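Side-chain contacts in amino Transferase (Eubacterium rectale, PDB 3ELE), which probably transfers amino groups between amino acids and 2-oxo acids with the help of bound pyridoxal-5'-phosphate, as class I and II aminotransferases do: residues T62-S66 / V67-G71; Q76-V79 / E80-A83; T187-S190 / E191-K195. All coordinates share one frame; numbering follows the deposited sequence.

Contact 1: residues T62-S66 / V67-G71; sequences TDYDS and VALHG
Asp65 and Leu69 join the first turn of helix 66-70: Leu69 N donates to Asp65 O over 2.7 Å, nearly straight at the hydrogen (166°), and His70 N repeats the step onto Ser66 O at 3.0 Å. Upstream, helix 51-63 has just ended, and Tyr64 is the first residue to leave helical backbone angles. The chain therefore breaks for only two residues before it coils again.

Asp65 fills the N-cap position. Its carboxylate leans forward over the first turn, CG lying anti to the backbone N (chi1 176°), and OD2 accepts from Ala68 N at 3.0 Å. The N-H arrives on the anti side of that oxygen, 27° out of the carboxylate plane. The same oxygen lies close to the methyl group of Ala68, so one side chain covers the start of the turn, where its negative charge would probably be favoured by the helix dipole.

Tyr64 lies against the next part of the turn. The CB of Ala68 sits at the edge of its ring, 3.7 Å from CE1, while CD1 approaches the CB of Leu69 at the same distance. Tyr64 and Leu69 also both touch Lys294 of helix 290-296, which packs beside this corner.

On another side of the turn Ser66 OG lies in the plane of the His70 imidazole, at its edge and 3.4 Å from CD2, and Leu69 CG stands 4.0 Å above one ring face. Both ring nitrogens are hydrogen-bonded to the second subunit, ND1 to Glu255 OE2 and NE2 to Asn54 OD1 of that subunit, which would fix the ring's rotation. This is an Asp N-cap on a short helix that follows a helix-to-helix break, here at the dimer interface of a class I and II aminotransferase.

Contact 2: residues Q76-V79 / E80-A83; sequences QGDV and ETRA
Glu80, two residues after the N-cap residue Asp78, curls back over Val79, its OE1 3.6 Å from Val79 CG1. The contact is the N-terminal turn of helix 79-93, although the Asp78 side chain makes no capping bond. Instead, Thr81 is linked to Asp78 through a water that donates to both Thr81 OG1 and Asp78 OD2, at 2.7 Å each; Thr81 OG1 is also bonded to Gln293 O, and Asp78 OD2 forms a salt bridge with Lys294. Arg82 turns back along the incoming loop. Its N donates almost straight to Asp78 O (176°), and the chain, bent at chi3 (-70°), brings NE to Gly77 O at 3.0 Å, above the carbonyl plane, with a weak second bond from NH2. NH1 forms a salt bridge with Asp100. Shortening this side chain to an alanine would probably cost Asp100 this salt bridge and Gly77 O its two side-chain donors. Ala83 N closes the turn on Val79 O at 2.7 Å. At the start of the loop, the Gln76 amide is turned 51° from the guanidinium of Arg82, and Gln76 CG lies over the centre of one guanidinium face, 3.5 Å above its plane.

Contact 3: residues T187-S190 / E191-K195; sequences TVYS and EETIK
The start of helix 191-208, entered from the loop that follows strand 173-178 of the large mixed sheet, is organised around Ser190 and Thr193, with Ser190 at the N-cap position. Ser190 O accepts from Ile194 N at 2.9 Å in a nearly straight bond (167°), which sets the first helical turn. The hydroxyl of Ser190 stands between the backbone N and the carbonyl carbon (chi1 61°), a torsion that directs it over the turn, and OG comes 3.1 Å from Thr193 OG1. Thr193 OG1 has a further partner in Gln159 OE1; the same amide oxygen also takes the N-H of Ser190, so a single glutamine holds the cap residue and the threonine together.

Tyr189 packs against the apolar side of the turn. From its CB the phenol leads away from the helix, and the ring is met obliquely by the methyl of Thr193. Tyr189 and Ile194 both touch Ile178, joining the turn to strand 173-178 in the PLP-binding domain. At the outer side, Glu191 gives OE2 to the hydroxyl of Tyr236. Two methyls converge on Tyr189 CB, Thr193 CG2 and Ile194 CD1, each 3.8 Å from it.

In the fold
The contacts come in series along the chain, each at the start of a helix: 66-70, 79-93 and 191-208. Contacts 1 and 2 are neighbours, centres about 16 Å and nearest atoms about 5 Å apart, and helix 290-296 meets both through Lys294. Contact 1 borders the second subunit, whereas contact 2 adjoins strand 102-105, an outermost strand of the seven-stranded sheet. The centre of contact 3 lies about 30 Å from that of contact 2 and about 43 Å from that of contact 1, beside strand 173-178 of that sheet. They thus run from the dimer interface and the sheet edge to an inner strand whose neighbouring loops help form the PLP pocket.

Contact 1: residues T62-S66 / V67-G71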
loop_
_atom_site.group_PDB
_atom_site.type_symbol
_atom_site.label_atom_id
_atom_site.label_comp_id
_atom_site.label_asym_id
_atom_site.label_seq_id
_atom_site.Cartn_x
_atom_site.Cartn_y
_atom_site.Cartn_z
ATOM N N THR A 62 11.574 18.874 12.318
ATOM C CA THR A 62 11.954 20.174 12.903
ATOM C C THR A 62 12.187 21.303 11.881
ATOM O O THR A 62 11.780 22.436 12.143
ATOM C CB THR A 62 13.229 20.025 13.785
ATOM O OG1 THR A 62 13.030 18.967 14.722
ATOM C CG2 THR A 62 13.536 21.308 14.557
ATOM N N ASP A 63 12.814 20.992 10.733
ATOM C CA ASP A 63 13.244 22.008 9.737
ATOM C C ASP A 63 12.622 22.004 8.339
ATOM O O ASP A 63 12.690 23.017 7.650
ATOM C CB ASP A 63 14.765 21.898 9.557
ATOM C CG ASP A 63 15.539 22.065 10.865
ATOM O OD1 ASP A 63 15.086 22.796 11.779
ATOM O OD2 ASP A 63 16.623 21.462 10.969
ATOM N N TYR A 64 12.037 20.896 7.905
ATOM C CA TYR A 64 11.440 20.820 6.561
ATOM C C TYR A 64 10.028 21.420 6.662
ATOM O O TYR A 64 9.323 21.136 7.634
ATOM C CB TYR A 64 11.390 19.357 6.089
ATOM C CG TYR A 64 11.348 19.144 4.589
ATOM C CD1 TYR A 64 10.160 19.288 3.872
ATOM C CD2 TYR A 64 12.497 18.758 3.886
ATOM C CE1 TYR A 64 10.114 19.073 2.480
ATOM C CE2 TYR A 64 12.470 18.532 2.500
ATOM C CZ TYR A 64 11.277 18.695 1.801
ATOM O OH TYR A 64 11.255 18.469 0.437
ATOM N N ASP A 65 9.648 22.282 5.711
ATOM C CA ASP A 65 8.280 22.860 5.626
ATOM C C ASP A 65 7.241 21.726 5.820
ATOM O O ASP A 65 7.244 20.762 5.045
ATOM C CB ASP A 65 8.082 23.513 4.248
ATOM C CG ASP A 65 6.674 24.045 4.032
ATOM O OD1 ASP A 65 6.359 25.111 4.576
ATOM O OD2 ASP A 65 5.896 23.410 3.273
ATOM N N SER A 66 6.403 21.838 6.859
ATOM C CA SER A 66 5.414 20.796 7.213
ATOM C C SER A 66 4.452 20.399 6.089
ATOM O O SER A 66 4.188 19.210 5.920
ATOM C CB SER A 66 4.607 21.196 8.455
ATOM O OG SER A 66 3.693 20.176 8.823
ATOM N N VAL A 67 3.928 21.372 5.339
ATOM C CA VAL A 67 3.017 21.063 4.204
ATOM C C VAL A 67 3.740 20.205 3.138
ATOM O O VAL A 67 3.199 19.184 2.661
ATOM C CB VAL A 67 2.438 22.335 3.526
ATOM C CG1 VAL A 67 1.683 21.970 2.239
ATOM C CG2 VAL A 67 1.536 23.092 4.477
ATOM N N ALA A 68 4.958 20.638 2.800
ATOM C CA ALA A 68 5.820 19.965 1.830
ATOM C C ALA A 68 6.298 18.594 2.339
ATOM O O ALA A 68 6.265 17.623 1.588
ATOM C CB ALA A 68 7.010 20.866 1.479
ATOM N N LEU A 69 6.734 18.527 3.602
ATOM C CA LEU A 69 7.160 17.262 4.245
ATOM C C LEU A 69 6.070 16.183 4.184
ATOM O O LEU A 69 6.302 15.071 3.697
ATOM C CB LEU A 69 7.536 17.497 5.720
ATOM C CG LEU A 69 8.034 16.318 6.574
ATOM C CD1 LEU A 69 9.211 15.588 5.929
ATOM C CD2 LEU A 69 8.394 16.807 7.977
ATOM N N HIS A 70 4.862 16.549 4.611
ATOM C CA HIS A 70 3.745 15.589 4.706
ATOM C C HIS A 70 2.852 15.433 3.480
ATOM O O HIS A 70 1.943 14.612 3.513
ATOM C CB HIS A 70 2.897 15.918 5.942
ATOM C CG HIS A 70 3.682 15.900 7.214
ATOM N ND1 HIS A 70 4.290 14.761 7.683
ATOM C CD2 HIS A 70 3.956 16.872 8.112
ATOM C CE1 HIS A 70 4.908 15.032 8.817
ATOM N NE2 HIS A 70 4.717 16.305 9.102
ATOM N N GLY A 71 3.125 16.182 2.409
ATOM C CA GLY A 71 2.289 16.180 1.215
ATOM C C GLY A 71 2.489 14.988 0.317
ATOM O O GLY A 71 3.458 14.250 0.474
#

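Contact 2: residues Q76-V79 / E80-A83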
loop_
_atom_site.group_PDB
_atom_site.type_symbol
_atom_site.label_atom_id
_atom_site.label_comp_id
_atom_site.label_asym_id
_atom_site.label_seq_id
_atom_site.Cartn_x
_atom_site.Cartn_y
_atom_site.Cartn_z
ATOM N N GLN A 76 5.311 7.855 -8.570
ATOM C CA GLN A 76 6.577 7.137 -8.598
ATOM C C GLN A 76 7.564 7.517 -7.510
ATOM O O GLN A 76 8.540 6.813 -7.348
ATOM C CB GLN A 76 7.263 7.221 -9.984
ATOM C CG GLN A 76 7.794 8.600 -10.469
ATOM C CD GLN A 76 6.767 9.437 -11.227
ATOM O OE1 GLN A 76 5.590 9.482 -10.873
ATOM N NE2 GLN A 76 7.226 10.125 -12.252
ATOM N N GLY A 77 7.312 8.618 -6.789
ATOM C CA GLY A 77 8.127 9.092 -5.678
ATOM C C GLY A 77 8.885 10.347 -6.048
ATOM O O GLY A 77 9.014 10.662 -7.238
ATOM N N ASP A 78 9.389 11.061 -5.032
ATOM C CA ASP A 78 10.209 12.258 -5.228
ATOM C C ASP A 78 11.393 11.949 -6.149
ATOM O O ASP A 78 12.065 10.914 -5.989
ATOM C CB ASP A 78 10.830 12.759 -3.899
ATOM C CG ASP A 78 9.856 13.488 -2.982
ATOM O OD1 ASP A 78 8.808 13.983 -3.442
ATOM O OD2 ASP A 78 10.183 13.607 -1.770
ATOM N N VAL A 79 11.676 12.864 -7.068
ATOM C CA VAL A 79 12.821 12.722 -7.976
ATOM C C VAL A 79 14.141 12.721 -7.173
ATOM O O VAL A 79 15.062 12.024 -7.535
ATOM C CB VAL A 79 12.813 13.812 -9.098
ATOM C CG1 VAL A 79 13.072 15.225 -8.524
ATOM C CG2 VAL A 79 13.818 13.481 -10.190
ATOM N N GLU A 80 14.188 13.451 -6.058
ATOM C CA GLU A 80 15.371 13.524 -5.182
ATOM C C GLU A 80 15.670 12.192 -4.486
ATOM O O GLU A 80 16.839 11.826 -4.290
ATOM C CB GLU A 80 15.239 14.642 -4.141
ATOM C CG GLU A 80 15.178 16.062 -4.738
ATOM C CD GLU A 80 13.768 16.555 -5.144
ATOM O OE1 GLU A 80 12.729 15.839 -4.973
ATOM O OE2 GLU A 80 13.718 17.701 -5.636
ATOM N N THR A 81 14.601 11.483 -4.116
ATOM C CA THR A 81 14.702 10.157 -3.527
ATOM C C THR A 81 15.184 9.149 -4.583
ATOM O O THR A 81 16.150 8.419 -4.348
ATOM C CB THR A 81 13.384 9.741 -2.874
ATOM O OG1 THR A 81 13.111 10.673 -1.814
ATOM C CG2 THR A 81 13.465 8.300 -2.317
ATOM N N ARG A 82 14.514 9.132 -5.732
ATOM C CA ARG A 82 14.879 8.249 -6.842
ATOM C C ARG A 82 16.305 8.520 -7.364
ATOM O O ARG A 82 17.068 7.565 -7.594
ATOM C CB ARG A 82 13.844 8.352 -7.964
ATOM C CG ARG A 82 12.526 7.763 -7.554
ATOM C CD ARG A 82 11.499 7.827 -8.614
ATOM N NE ARG A 82 11.026 9.190 -8.879
ATOM C CZ ARG A 82 11.110 9.861 -10.038
ATOM N NH1 ARG A 82 11.647 9.349 -11.134
ATOM N NH2 ARG A 82 10.618 11.093 -10.102
ATOM N N ALA A 83 16.649 9.807 -7.516
ATOM C CA ALA A 83 18.007 10.247 -7.930
ATOM C C ALA A 83 19.095 9.741 -6.986
ATOM O O ALA A 83 20.084 9.198 -7.447
ATOM C CB ALA A 83 18.083 11.781 -8.050
HETATM O O HOH W 1 12.846 13.366 -1.602
#

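Contact 3: residues T187-S190 / E191-K195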
loop_
_atom_site.group_PDB
_atom_site.type_symbol
_atom_site.label_atom_id
_atom_site.label_comp_id
_atom_site.label_asym_id
_atom_site.label_seq_id
_atom_site.Cartn_x
_atom_site.Cartn_y
_atom_site.Cartn_z
ATOM N N THR A 187 21.028 -19.004 1.462
ATOM C CA THR A 187 21.950 -19.182 0.359
ATOM C C THR A 187 22.152 -17.846 -0.370
ATOM O O THR A 187 21.362 -16.912 -0.198
ATOM C CB THR A 187 21.447 -20.241 -0.654
ATOM O OG1 THR A 187 22.535 -20.634 -1.499
ATOM C CG2 THR A 187 20.254 -19.708 -1.502
ATOM N N VAL A 188 23.245 -17.760 -1.121
ATOM C CA VAL A 188 23.555 -16.599 -1.947
ATOM C C VAL A 188 23.951 -17.147 -3.299
ATOM O O VAL A 188 24.901 -17.928 -3.382
ATOM C CB VAL A 188 24.681 -15.723 -1.378
ATOM C CG1 VAL A 188 25.076 -14.618 -2.388
ATOM C CG2 VAL A 188 24.261 -15.097 -0.082
ATOM N N TYR A 189 23.236 -16.763 -4.351
ATOM C CA TYR A 189 23.572 -17.237 -5.703
ATOM C C TYR A 189 24.871 -16.606 -6.205
ATOM O O TYR A 189 25.052 -15.382 -6.132
ATOM C CB TYR A 189 22.449 -17.022 -6.720
ATOM C CG TYR A 189 21.126 -17.728 -6.423
ATOM C CD1 TYR A 189 21.078 -19.008 -5.841
ATOM C CD2 TYR A 189 19.910 -17.145 -6.801
ATOM C CE1 TYR A 189 19.853 -19.658 -5.597
ATOM C CE2 TYR A 189 18.690 -17.794 -6.562
ATOM C CZ TYR A 189 18.669 -19.049 -5.961
ATOM O OH TYR A 189 17.468 -19.676 -5.724
ATOM N N SER A 190 25.794 -17.464 -6.645
ATOM C CA SER A 190 27.092 -17.047 -7.168
ATOM C C SER A 190 26.931 -16.409 -8.534
ATOM O O SER A 190 25.905 -16.601 -9.197
ATOM C CB SER A 190 28.014 -18.265 -7.325
ATOM O OG SER A 190 27.451 -19.194 -8.253
ATOM N N GLU A 191 27.969 -15.696 -8.969
ATOM C CA GLU A 191 28.005 -15.108 -10.312
ATOM C C GLU A 191 27.737 -16.183 -11.365
ATOM O O GLU A 191 26.990 -15.941 -12.325
ATOM C CB GLU A 191 29.361 -14.454 -10.601
ATOM C CG GLU A 191 29.370 -13.647 -11.882
ATOM C CD GLU A 191 30.717 -13.037 -12.233
ATOM O OE1 GLU A 191 31.769 -13.707 -12.055
ATOM O OE2 GLU A 191 30.702 -11.901 -12.758
ATOM N N GLU A 192 28.341 -17.358 -11.174
ATOM C CA GLU A 192 28.172 -18.484 -12.087
ATOM C C GLU A 192 26.691 -18.890 -12.190
ATOM O O GLU A 192 26.180 -19.068 -13.293
ATOM C CB GLU A 192 29.071 -19.658 -11.668
ATOM C CG GLU A 192 29.032 -20.865 -12.595
ATOM C CD GLU A 192 29.993 -21.971 -12.175
ATOM O OE1 GLU A 192 31.061 -21.684 -11.584
ATOM O OE2 GLU A 192 29.680 -23.145 -12.461
ATOM N N THR A 193 26.018 -19.006 -11.048
ATOM C CA THR A 193 24.582 -19.331 -11.006
ATOM C C THR A 193 23.743 -18.262 -11.724
ATOM O O THR A 193 22.877 -18.598 -12.533
ATOM C CB THR A 193 24.111 -19.510 -9.554
ATOM O OG1 THR A 193 24.779 -20.643 -9.006
ATOM C CG2 THR A 193 22.620 -19.722 -9.458
ATOM N N ILE A 194 24.046 -16.987 -11.453
ATOM C CA ILE A 194 23.364 -15.853 -12.078
ATOM C C ILE A 194 23.618 -15.842 -13.603
ATOM O O ILE A 194 22.680 -15.588 -14.360
ATOM C CB ILE A 194 23.736 -14.485 -11.391
ATOM C CG1 ILE A 194 23.312 -14.458 -9.890
ATOM C CG2 ILE A 194 23.136 -13.289 -12.156
ATOM C CD1 ILE A 194 21.774 -14.626 -9.609
ATOM N N LYS A 195 24.848 -16.151 -14.038
ATOM C CA LYS A 195 25.196 -16.227 -15.477
ATOM C C LYS A 195 24.477 -17.388 -16.192
ATOM O O LYS A 195 23.944 -17.182 -17.274
ATOM C CB LYS A 195 26.716 -16.335 -15.703
ATOM C CG LYS A 195 27.477 -15.036 -15.440
ATOM C CD LYS A 195 28.979 -15.238 -15.261
ATOM C CE LYS A 195 29.697 -15.689 -16.506
ATOM N NZ LYS A 195 31.180 -15.886 -16.245
#